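PDB 4MR0: plasmin and fibronectin-binding protein A from Streptococcus pneumoniae, which acts as a cell-wall-anchored adhesin and invasin that binds human fibronectin, plasmin, plasminogen and serum albumin, helping the bacterium attach to and enter host cells. Local coordinates for residues V164-H169 and I192-G197; H169-L174 and T211-Y216; T467-N472 and S495-F500; V517-F522 and N565-K570. All coordinates share one frame; numbering follows the deposited sequence.

Interaction 1: residues V164-H169 and I192-G197; sequences VFLKSH and IVFMTG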
# COMPACT_ATOMS: atom_id res chain seq x y z
N VAL A 164 18.54 2.88 13.95
CA VAL A 164 19.75 2.95 13.15
C VAL A 164 19.48 4.01 12.08
O VAL A 164 18.39 4.04 11.50
CB VAL A 164 20.04 1.60 12.45
CG1 VAL A 164 21.24 1.73 11.52
CG2 VAL A 164 20.29 0.52 13.50
N PHE A 165 20.45 4.87 11.83
CA PHE A 165 20.27 5.93 10.84
C PHE A 165 21.07 5.72 9.57
O PHE A 165 22.30 5.68 9.60
CB PHE A 165 20.61 7.27 11.48
CG PHE A 165 19.85 7.53 12.75
CD1 PHE A 165 18.49 7.82 12.70
CD2 PHE A 165 20.47 7.42 13.99
CE1 PHE A 165 17.75 7.99 13.87
CE2 PHE A 165 19.74 7.58 15.17
CZ PHE A 165 18.38 7.87 15.11
N LEU A 166 20.36 5.58 8.46
CA LEU A 166 20.99 5.39 7.17
C LEU A 166 21.57 6.74 6.78
O LEU A 166 21.06 7.78 7.19
CB LEU A 166 19.96 4.94 6.14
CG LEU A 166 19.25 3.63 6.51
CD1 LEU A 166 18.17 3.32 5.48
CD2 LEU A 166 20.27 2.48 6.58
N LYS A 167 22.66 6.73 6.01
CA LYS A 167 23.29 7.97 5.59
C LYS A 167 23.44 7.96 4.09
O LYS A 167 23.37 6.91 3.46
CB LYS A 167 24.66 8.13 6.25
CG LYS A 167 24.67 8.06 7.77
CD LYS A 167 24.04 9.28 8.41
CE LYS A 167 24.17 9.25 9.93
NZ LYS A 167 25.60 9.31 10.36
N SER A 168 23.65 9.14 3.51
CA SER A 168 23.82 9.27 2.08
C SER A 168 25.03 8.47 1.58
O SER A 168 26.06 8.40 2.25
CB SER A 168 24.00 10.73 1.68
OG SER A 168 22.78 11.45 1.79
N HIS A 169 24.87 7.90 0.39
CA HIS A 169 25.91 7.12 -0.27
C HIS A 169 26.37 5.88 0.49
O HIS A 169 27.55 5.51 0.44
CB HIS A 169 27.10 8.04 -0.58
CG HIS A 169 26.72 9.25 -1.38
ND1 HIS A 169 26.21 9.17 -2.66
CD2 HIS A 169 26.73 10.56 -1.06
CE1 HIS A 169 25.92 10.38 -3.09
NE2 HIS A 169 26.22 11.24 -2.14
N ILE A 192 10.80 1.68 14.96
CA ILE A 192 11.12 1.51 13.55
C ILE A 192 12.63 1.37 13.50
O ILE A 192 13.36 2.22 14.01
CB ILE A 192 10.66 2.75 12.75
CG1 ILE A 192 9.14 2.92 12.92
CG2 ILE A 192 11.05 2.61 11.27
CD1 ILE A 192 8.57 4.20 12.31
N VAL A 193 13.10 0.29 12.88
CA VAL A 193 14.53 -0.02 12.80
C VAL A 193 15.47 0.95 12.09
O VAL A 193 16.52 1.31 12.63
CB VAL A 193 14.74 -1.43 12.20
CG1 VAL A 193 16.21 -1.82 12.27
CG2 VAL A 193 13.89 -2.44 12.95
N PHE A 194 15.10 1.37 10.88
CA PHE A 194 15.93 2.28 10.09
C PHE A 194 15.23 3.59 9.72
O PHE A 194 14.05 3.59 9.36
CB PHE A 194 16.36 1.59 8.79
CG PHE A 194 17.19 0.36 8.99
CD1 PHE A 194 18.50 0.47 9.44
CD2 PHE A 194 16.66 -0.90 8.75
CE1 PHE A 194 19.28 -0.66 9.63
CE2 PHE A 194 17.43 -2.04 8.93
CZ PHE A 194 18.75 -1.92 9.39
N MET A 195 15.97 4.70 9.82
CA MET A 195 15.48 6.03 9.46
C MET A 195 16.55 6.78 8.66
O MET A 195 17.74 6.49 8.80
CB MET A 195 15.13 6.82 10.71
CG MET A 195 13.85 6.37 11.40
SD MET A 195 13.31 7.52 12.69
CE MET A 195 11.96 6.66 13.44
N THR A 196 16.13 7.71 7.81
CA THR A 196 17.07 8.49 7.00
C THR A 196 17.31 9.87 7.59
O THR A 196 17.84 10.77 6.93
CB THR A 196 16.56 8.65 5.56
OG1 THR A 196 15.33 9.38 5.57
CG2 THR A 196 16.35 7.29 4.91
N GLY A 197 16.91 10.04 8.84
CA GLY A 197 17.10 11.30 9.53
C GLY A 197 17.16 11.02 11.02
O GLY A 197 16.72 9.96 11.47

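Interaction 2: residues H169-L174 and T211-Y216; sequences HTHLEL and TEDISY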
# COMPACT_ATOMS: atom_id res chain seq x y z
N HIS A 169 24.87 7.90 0.39
CA HIS A 169 25.91 7.12 -0.27
C HIS A 169 26.37 5.88 0.49
O HIS A 169 27.55 5.51 0.44
CB HIS A 169 27.10 8.04 -0.58
CG HIS A 169 26.72 9.25 -1.38
ND1 HIS A 169 26.21 9.17 -2.66
CD2 HIS A 169 26.73 10.56 -1.06
CE1 HIS A 169 25.92 10.38 -3.09
NE2 HIS A 169 26.22 11.24 -2.14
N THR A 170 25.45 5.23 1.20
CA THR A 170 25.79 4.00 1.91
C THR A 170 24.97 2.88 1.28
O THR A 170 23.83 3.10 0.86
CB THR A 170 25.48 4.09 3.43
OG1 THR A 170 24.08 4.33 3.62
CG2 THR A 170 26.28 5.21 4.07
N HIS A 171 25.56 1.69 1.20
CA HIS A 171 24.89 0.56 0.59
C HIS A 171 25.06 -0.70 1.43
O HIS A 171 26.16 -1.26 1.51
CB HIS A 171 25.45 0.34 -0.82
CG HIS A 171 25.53 1.60 -1.62
ND1 HIS A 171 26.66 2.39 -1.64
CD2 HIS A 171 24.59 2.27 -2.33
CE1 HIS A 171 26.41 3.49 -2.33
NE2 HIS A 171 25.16 3.45 -2.76
N LEU A 172 23.97 -1.12 2.07
CA LEU A 172 23.99 -2.28 2.94
C LEU A 172 23.57 -3.54 2.20
O LEU A 172 22.59 -3.55 1.46
CB LEU A 172 23.07 -2.06 4.15
CG LEU A 172 23.59 -1.15 5.28
CD1 LEU A 172 24.02 0.19 4.71
CD2 LEU A 172 22.50 -0.97 6.33
N GLU A 173 24.34 -4.61 2.42
CA GLU A 173 24.07 -5.90 1.82
C GLU A 173 24.08 -6.91 2.96
O GLU A 173 25.05 -6.98 3.72
CB GLU A 173 25.16 -6.27 0.81
CG GLU A 173 24.87 -7.53 0.01
CD GLU A 173 26.08 -8.04 -0.75
OE1 GLU A 173 27.02 -7.25 -1.00
OE2 GLU A 173 26.10 -9.24 -1.12
N LEU A 174 23.00 -7.67 3.10
CA LEU A 174 22.92 -8.65 4.16
C LEU A 174 22.87 -10.06 3.62
O LEU A 174 22.23 -10.32 2.60
CB LEU A 174 21.69 -8.42 5.05
CG LEU A 174 21.63 -7.06 5.76
CD1 LEU A 174 21.10 -5.99 4.79
CD2 LEU A 174 20.72 -7.17 6.98
N THR A 211 18.75 13.53 1.82
CA THR A 211 19.72 12.44 1.80
C THR A 211 19.53 11.78 0.45
O THR A 211 18.51 12.00 -0.22
CB THR A 211 19.47 11.40 2.91
OG1 THR A 211 18.11 10.96 2.86
CG2 THR A 211 19.77 12.00 4.28
N GLU A 212 20.49 10.96 0.04
CA GLU A 212 20.36 10.32 -1.26
C GLU A 212 21.34 9.19 -1.48
O GLU A 212 22.33 9.04 -0.75
CB GLU A 212 20.55 11.37 -2.37
CG GLU A 212 21.98 11.86 -2.50
CD GLU A 212 22.13 12.92 -3.58
OE1 GLU A 212 21.94 14.12 -3.28
OE2 GLU A 212 22.43 12.55 -4.74
N ASP A 213 21.05 8.39 -2.51
CA ASP A 213 21.90 7.28 -2.90
C ASP A 213 22.10 6.29 -1.75
O ASP A 213 23.21 6.10 -1.26
CB ASP A 213 23.24 7.83 -3.40
CG ASP A 213 24.12 6.75 -3.99
OD1 ASP A 213 23.58 5.81 -4.61
OD2 ASP A 213 25.35 6.87 -3.85
N ILE A 214 21.00 5.68 -1.33
CA ILE A 214 21.03 4.71 -0.24
C ILE A 214 20.43 3.41 -0.75
O ILE A 214 19.38 3.42 -1.40
CB ILE A 214 20.18 5.20 0.97
CG1 ILE A 214 20.75 6.52 1.50
CG2 ILE A 214 20.19 4.15 2.07
CD1 ILE A 214 19.85 7.21 2.50
N SER A 215 21.09 2.28 -0.48
CA SER A 215 20.55 1.00 -0.90
C SER A 215 20.64 0.00 0.24
O SER A 215 21.54 0.08 1.09
CB SER A 215 21.30 0.47 -2.14
OG SER A 215 22.67 0.22 -1.88
N TYR A 216 19.67 -0.90 0.28
CA TYR A 216 19.59 -1.94 1.30
C TYR A 216 19.14 -3.22 0.59
O TYR A 216 18.09 -3.23 -0.04
CB TYR A 216 18.57 -1.52 2.36
CG TYR A 216 18.50 -2.42 3.57
CD1 TYR A 216 17.88 -3.67 3.51
CD2 TYR A 216 19.05 -2.02 4.79
CE1 TYR A 216 17.80 -4.50 4.63
CE2 TYR A 216 18.99 -2.85 5.91
CZ TYR A 216 18.36 -4.08 5.82
OH TYR A 216 18.30 -4.90 6.93
O HOH W 1 22.65 -2.39 -1.03

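Interaction 3: residues T467-N472 and S495-F500; sequences TKNVIN and SENSIF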
# COMPACT_ATOMS: atom_id res chain seq x y z
N THR A 467 -8.43 -1.30 -17.46
CA THR A 467 -8.36 -2.11 -18.67
C THR A 467 -7.67 -3.46 -18.56
O THR A 467 -6.73 -3.64 -17.79
CB THR A 467 -7.62 -1.35 -19.78
OG1 THR A 467 -6.31 -0.98 -19.30
CG2 THR A 467 -8.38 -0.10 -20.19
N LYS A 468 -8.14 -4.40 -19.38
CA LYS A 468 -7.57 -5.74 -19.46
C LYS A 468 -7.32 -6.48 -18.15
O LYS A 468 -6.41 -7.29 -18.06
CB LYS A 468 -6.29 -5.70 -20.28
CG LYS A 468 -6.54 -5.38 -21.76
CD LYS A 468 -5.28 -5.47 -22.61
CE LYS A 468 -5.63 -5.30 -24.09
NZ LYS A 468 -4.43 -5.32 -24.99
N ASN A 469 -8.13 -6.20 -17.14
CA ASN A 469 -7.99 -6.89 -15.87
C ASN A 469 -8.81 -8.18 -15.96
O ASN A 469 -9.80 -8.25 -16.70
CB ASN A 469 -8.52 -6.04 -14.72
CG ASN A 469 -7.75 -4.76 -14.55
OD1 ASN A 469 -8.13 -3.71 -15.06
ND2 ASN A 469 -6.64 -4.84 -13.83
N VAL A 470 -8.39 -9.19 -15.21
CA VAL A 470 -9.09 -10.46 -15.19
C VAL A 470 -9.57 -10.75 -13.78
O VAL A 470 -8.77 -10.91 -12.86
CB VAL A 470 -8.18 -11.62 -15.65
CG1 VAL A 470 -8.91 -12.95 -15.49
CG2 VAL A 470 -7.77 -11.42 -17.10
N ILE A 471 -10.88 -10.80 -13.61
CA ILE A 471 -11.47 -11.06 -12.32
C ILE A 471 -12.12 -12.45 -12.26
O ILE A 471 -13.06 -12.73 -13.00
CB ILE A 471 -12.54 -10.00 -11.99
CG1 ILE A 471 -11.88 -8.61 -11.95
CG2 ILE A 471 -13.21 -10.32 -10.65
CD1 ILE A 471 -12.85 -7.47 -11.65
N ASN A 472 -11.59 -13.30 -11.40
CA ASN A 472 -12.13 -14.65 -11.22
C ASN A 472 -12.83 -14.69 -9.87
O ASN A 472 -12.20 -14.96 -8.84
CB ASN A 472 -11.00 -15.69 -11.26
CG ASN A 472 -10.26 -15.68 -12.57
OD1 ASN A 472 -10.86 -15.80 -13.64
ND2 ASN A 472 -8.93 -15.55 -12.51
N SER A 495 -12.42 -0.85 -20.16
CA SER A 495 -12.47 -1.68 -21.36
C SER A 495 -11.66 -2.96 -21.34
O SER A 495 -10.66 -3.08 -20.64
CB SER A 495 -12.02 -0.85 -22.56
OG SER A 495 -12.78 0.34 -22.66
N GLU A 496 -12.11 -3.92 -22.15
CA GLU A 496 -11.46 -5.21 -22.30
C GLU A 496 -11.15 -5.97 -21.01
O GLU A 496 -10.19 -6.74 -20.94
CB GLU A 496 -10.20 -5.05 -23.14
CG GLU A 496 -10.52 -4.56 -24.55
CD GLU A 496 -9.29 -4.40 -25.42
OE1 GLU A 496 -8.53 -3.43 -25.22
OE2 GLU A 496 -9.09 -5.25 -26.31
N ASN A 497 -11.99 -5.78 -20.00
CA ASN A 497 -11.81 -6.49 -18.75
C ASN A 497 -12.59 -7.80 -18.86
O ASN A 497 -13.63 -7.85 -19.53
CB ASN A 497 -12.35 -5.65 -17.58
CG ASN A 497 -11.56 -4.35 -17.38
OD1 ASN A 497 -10.43 -4.37 -16.90
ND2 ASN A 497 -12.17 -3.23 -17.76
N SER A 498 -12.09 -8.85 -18.22
CA SER A 498 -12.76 -10.15 -18.23
C SER A 498 -13.22 -10.48 -16.81
O SER A 498 -12.42 -10.53 -15.88
CB SER A 498 -11.81 -11.25 -18.72
OG SER A 498 -11.52 -11.12 -20.10
N ILE A 499 -14.52 -10.70 -16.65
CA ILE A 499 -15.09 -11.01 -15.34
C ILE A 499 -15.76 -12.39 -15.31
O ILE A 499 -16.77 -12.60 -15.98
CB ILE A 499 -16.11 -9.94 -14.92
CG1 ILE A 499 -15.45 -8.56 -14.97
CG2 ILE A 499 -16.63 -10.24 -13.52
CD1 ILE A 499 -16.38 -7.42 -14.61
N PHE A 500 -15.19 -13.30 -14.53
CA PHE A 500 -15.74 -14.66 -14.41
C PHE A 500 -16.40 -14.88 -13.05
O PHE A 500 -15.71 -15.09 -12.05
CB PHE A 500 -14.64 -15.72 -14.56
CG PHE A 500 -13.94 -15.70 -15.89
CD1 PHE A 500 -12.99 -14.72 -16.19
CD2 PHE A 500 -14.19 -16.70 -16.83
CE1 PHE A 500 -12.31 -14.73 -17.41
CE2 PHE A 500 -13.52 -16.72 -18.05
CZ PHE A 500 -12.57 -15.74 -18.34

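Interaction 4: residues V517-F522 and N565-K570; sequences VLNNQF and NNLSDK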
# COMPACT_ATOMS: atom_id res chain seq x y z
N VAL A 517 -16.76 2.65 -22.29
CA VAL A 517 -16.80 1.29 -21.79
C VAL A 517 -16.84 0.41 -23.02
O VAL A 517 -17.87 0.29 -23.67
CB VAL A 517 -18.05 1.06 -20.92
CG1 VAL A 517 -18.07 -0.37 -20.40
CG2 VAL A 517 -18.05 2.04 -19.75
N LEU A 518 -15.70 -0.20 -23.35
CA LEU A 518 -15.62 -1.01 -24.56
C LEU A 518 -15.16 -2.45 -24.46
O LEU A 518 -14.10 -2.75 -23.90
CB LEU A 518 -14.73 -0.31 -25.59
CG LEU A 518 -15.06 1.14 -25.95
CD1 LEU A 518 -13.91 1.73 -26.76
CD2 LEU A 518 -16.37 1.20 -26.73
N ASN A 519 -15.97 -3.33 -25.03
CA ASN A 519 -15.69 -4.75 -25.12
C ASN A 519 -15.15 -5.49 -23.91
O ASN A 519 -14.10 -6.12 -23.97
CB ASN A 519 -14.76 -4.96 -26.31
CG ASN A 519 -15.28 -4.26 -27.56
OD1 ASN A 519 -16.43 -4.42 -27.95
ND2 ASN A 519 -14.42 -3.47 -28.20
N ASN A 520 -15.89 -5.41 -22.81
CA ASN A 520 -15.51 -6.14 -21.61
C ASN A 520 -16.18 -7.50 -21.81
O ASN A 520 -17.10 -7.62 -22.62
CB ASN A 520 -16.08 -5.44 -20.38
CG ASN A 520 -15.44 -4.08 -20.14
OD1 ASN A 520 -14.30 -3.98 -19.70
ND2 ASN A 520 -16.18 -3.02 -20.45
N GLN A 521 -15.69 -8.53 -21.12
CA GLN A 521 -16.25 -9.87 -21.24
C GLN A 521 -16.81 -10.34 -19.90
O GLN A 521 -16.23 -10.09 -18.85
CB GLN A 521 -15.18 -10.84 -21.74
CG GLN A 521 -14.94 -10.78 -23.24
CD GLN A 521 -13.69 -11.54 -23.67
OE1 GLN A 521 -13.45 -12.66 -23.22
NE2 GLN A 521 -12.90 -10.93 -24.55
N PHE A 522 -17.95 -11.02 -19.95
CA PHE A 522 -18.60 -11.51 -18.73
C PHE A 522 -18.98 -12.98 -18.86
O PHE A 522 -19.50 -13.41 -19.88
CB PHE A 522 -19.86 -10.68 -18.45
CG PHE A 522 -19.62 -9.20 -18.46
CD1 PHE A 522 -19.22 -8.54 -17.30
CD2 PHE A 522 -19.79 -8.46 -19.62
CE1 PHE A 522 -18.98 -7.16 -17.31
CE2 PHE A 522 -19.56 -7.09 -19.64
CZ PHE A 522 -19.15 -6.44 -18.49
N ASN A 565 -22.39 -4.90 -28.92
CA ASN A 565 -21.15 -5.63 -29.16
C ASN A 565 -21.58 -7.08 -28.94
O ASN A 565 -22.24 -7.39 -27.94
CB ASN A 565 -20.04 -5.22 -28.16
CG ASN A 565 -20.20 -5.86 -26.78
OD1 ASN A 565 -20.20 -7.08 -26.64
ND2 ASN A 565 -20.31 -5.02 -25.76
N ASN A 566 -21.26 -7.96 -29.88
CA ASN A 566 -21.67 -9.35 -29.72
C ASN A 566 -20.65 -10.26 -29.05
O ASN A 566 -20.02 -11.10 -29.69
CB ASN A 566 -22.12 -9.93 -31.06
CG ASN A 566 -23.51 -9.47 -31.46
OD1 ASN A 566 -23.67 -8.43 -32.10
ND2 ASN A 566 -24.52 -10.24 -31.07
N LEU A 567 -20.51 -10.06 -27.75
CA LEU A 567 -19.60 -10.83 -26.91
C LEU A 567 -20.45 -11.28 -25.73
O LEU A 567 -20.77 -10.47 -24.85
CB LEU A 567 -18.45 -9.94 -26.41
CG LEU A 567 -17.33 -9.48 -27.35
CD1 LEU A 567 -17.90 -8.90 -28.64
CD2 LEU A 567 -16.49 -8.44 -26.63
N SER A 568 -20.82 -12.55 -25.70
CA SER A 568 -21.64 -13.06 -24.61
C SER A 568 -21.17 -14.39 -24.05
O SER A 568 -20.38 -15.10 -24.67
CB SER A 568 -23.10 -13.18 -25.06
OG SER A 568 -23.24 -14.15 -26.09
N ASP A 569 -21.68 -14.72 -22.87
CA ASP A 569 -21.32 -15.97 -22.20
C ASP A 569 -22.12 -17.16 -22.70
O ASP A 569 -23.35 -17.15 -22.67
CB ASP A 569 -21.50 -15.82 -20.68
CG ASP A 569 -21.34 -17.14 -19.94
OD1 ASP A 569 -20.37 -17.87 -20.22
OD2 ASP A 569 -22.18 -17.43 -19.06
N LYS A 570 -21.42 -18.19 -23.17
CA LYS A 570 -22.06 -19.40 -23.66
C LYS A 570 -21.47 -20.59 -22.92
O LYS A 570 -21.12 -21.61 -23.52
CB LYS A 570 -21.89 -19.53 -25.17
CG LYS A 570 -20.52 -19.15 -25.71
CD LYS A 570 -20.67 -18.38 -27.02
CE LYS A 570 -21.47 -17.09 -26.83
NZ LYS A 570 -21.54 -16.27 -28.07
O HOH W 2 -19.02 -11.34 -22.91

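Interaction 1: residues V164-H169 and I192-G197
Val-164 stands flank to flank with Phe-194 on one face of a short parallel pairing. The ring offers its CD1 and CE1 atoms to the valine, with CD1 3.6 Å from Val-164 CB. Val-164 CG1 stands anti to the backbone N (chi1 175°), which lays this methyl along the ring, 3.6 Å from Phe-194 CE1. Leu-166 comes in across the same ring side, its CD2 3.9 Å from Phe-194 CD1, so that this corner of the phenyl group fills the notch between valine and leucine. Val-193 CG1, from the preceding residue at the corner of the chain, lies over one face of the ring, toward its rim.

On the other face of the pairing the Phe-165 ring rests against the first carbon of the Met-195 side chain, CD1 to CB 4.0 Å, while the rest of the methionine runs out extended and leads away. The same ring side meets the carbonyl of Gly-197, whose O is 3.0 Å from Phe-165 CD1; this buried oxygen has no hydrogen-bond partner in the model. Between the two faces, Val-164 N to Val-193 O, Met-195 N to Val-164 O and Leu-166 N to Met-195 O form the parallel hydrogen-bond pattern.

The pair belongs to the pectate lyase-like parallel beta-helix. Helix 132-143 packs on Val-164 and Phe-165 through Gln-136 and on Val-164 through Ile-139, strand 243-252 continues the pairing beyond 194-195, and Phe-194 meets Tyr-216 of strand 211-217 edge-to-face.

Interaction 2: residues H169-L174 and T211-Y216
Strand 170-174 runs parallel to 211-216, with His-171 beside Ser-215 and Leu-172 beside Tyr-216; the axes are 4.7 Å apart and only 5° from parallel. Ser-215 is gripped on both its main-chain polar atoms: its N donates to Thr-170 O, and its O accepts Leu-172 N at 2.9 Å. Just upstream, His-169 and Asp-213 both take positive phi values, and His-169 N bonds to Glu-212 O.

The Asp-213 carboxylate serves two imidazoles. Its OD2 receives His-169 ND1 at 2.7 Å on the anti lone pair, close to the ring plane, though ring and carboxylate planes are 65° apart. Its OD1 takes a straight but weak bond from His-171 NE2 at 3.4 Å. The strong bond, with the weak one beside it, would limit rotation of the carboxylate. A water bridges Leu-172 O and Ser-215 OG.

On the inner face, Leu-174 CD1 makes a CH-pi contact over the Tyr-216 ring, 3.8 Å from its centroid, while Leu-172 CD2 touches Tyr-216 CD2. Strand 150-153 pairs with the far side of 170-174, its Phe-153 packing on both leucines; Ile-180 of strand 178-182 touches Leu-174 and Tyr-216, whose ring also meets Phe-246 of strand 243-252 edge-to-face.

Interaction 3: residues T467-N472 and S495-F500
Asn-469 and Asn-497 share a first torsion, CG anti to the carbonyl carbon (chi1 -63° and -65°), which sends both side chains the same way from their strands. From there Asn-497 OD1 reaches the main chain of the neighbouring coil and accepts Asn-469 N at 2.9 Å, the donor lying tilted out of the amide plane. Asn-497 ND2 is held by Val-466 O, which fixes the rotation of the group. Each asparagine follows a residue with positive phi, Lys-468 or Glu-496, and at this bend the side-chain oxygen takes over from a main-chain carbonyl.

On both sides of the bend ordinary parallel pairing holds: Lys-468 N bonds to Ser-495 O, and beyond it Ser-498 N to Asn-469 O, Ile-471 N to Ser-498 O and Phe-500 N to Ile-471 O, the last at 2.7 Å. Lys-468 and Glu-496 point outward alongside each other; NZ and OE1 are 4.5 Å apart, too far for a salt bridge. Also on the outer face, Asn-472 OD1 lies 3.5 Å from Phe-500 CD1, with amide and ring planes 49° apart, while its ND2 is bound by Asn-439 OD1. Ile-471 CD1 and Ile-499 CG1, on the opposite face, approach to 4.4 Å, and both residues touch Ile-483 of strand 483-486.

The bonding recurs one coil on, where Asn-520 OD1 accepts Asn-497 N. Asparagine on asparagine and isoleucine on isoleucine, stacked between the fourth and fifth PbH1 repeats, are the signature of a parallel beta-helix, and the asparagine pair resembles the asparagine ladders of pectate lyases.

Interaction 4: residues V517-F522 and N565-K570
Leu-567 carries this contact, laying its CD2 methyl against Asn-519 CB at 3.9 Å, where the C-terminal tail passes a late coil of the parallel beta-helix. The same methyl lies 4.1 Å from Asn-520 O and near Gln-521 CG, so one leucine branch spans the bend of the coil. Its CG stands anti to the carbonyl carbon (chi1 -72°), which directs the branch across to the coil. Beside it Asn-519 and Asn-565 pass head to tail, their amide planes 77° apart; Asn-519 OD1 comes to 3.7 Å from Asn-565 CB. The two segments run roughly the same way but are too far apart to pair as strands, and a water takes the place of direct bonds: it accepts Phe-522 N at 3.2 Å and donates weakly to Leu-567 O.

Around this shell, Asn-550 ties both sides together, giving ND2 to Asn-520 O and OD1 to Asn-565 ND2. Asn-552 OD1 holds Asn-519 N. Within the tail, an inverse gamma turn centred on Asn-566 precedes Leu-567, closed by a weak bond from Leu-567 N to Asn-565 O. Asn-520, with OD1 on Asn-497 N and ND2 on Val-494 O, anchors the bend to the preceding coil. Farther along, the poorly ordered Asp-569 is tethered by OD2 to Asn-524 N, and its CB sits about 3.2 Å from Phe-522 O, a buried carbonyl oxygen with no hydrogen-bond partner in the model.

How the interactions relate
The four contacts sample the two ends of one elongated parallel beta-helix. Interactions 1 and 2, with centres about 9 Å apart, lie toward the N-terminal end; they share His-169, and their segments alternate along the chain, as expected when successive turns wind past each other. Ser-168 OG to Glu-212 N is a probable hydrogen bond between them. Interactions 3 and 4 follow in series across the chain's centre, with centres about 10 Å apart, joined through adjacent strands 490-500 and 515-523. About 42 Å separates the centres of interactions 1 and 3. Coil-on-coil pairing thus builds a long rod, probably an extended surface for adhesion, and in interaction 4 the C-terminal tail, without regular strand, packs against a late coil.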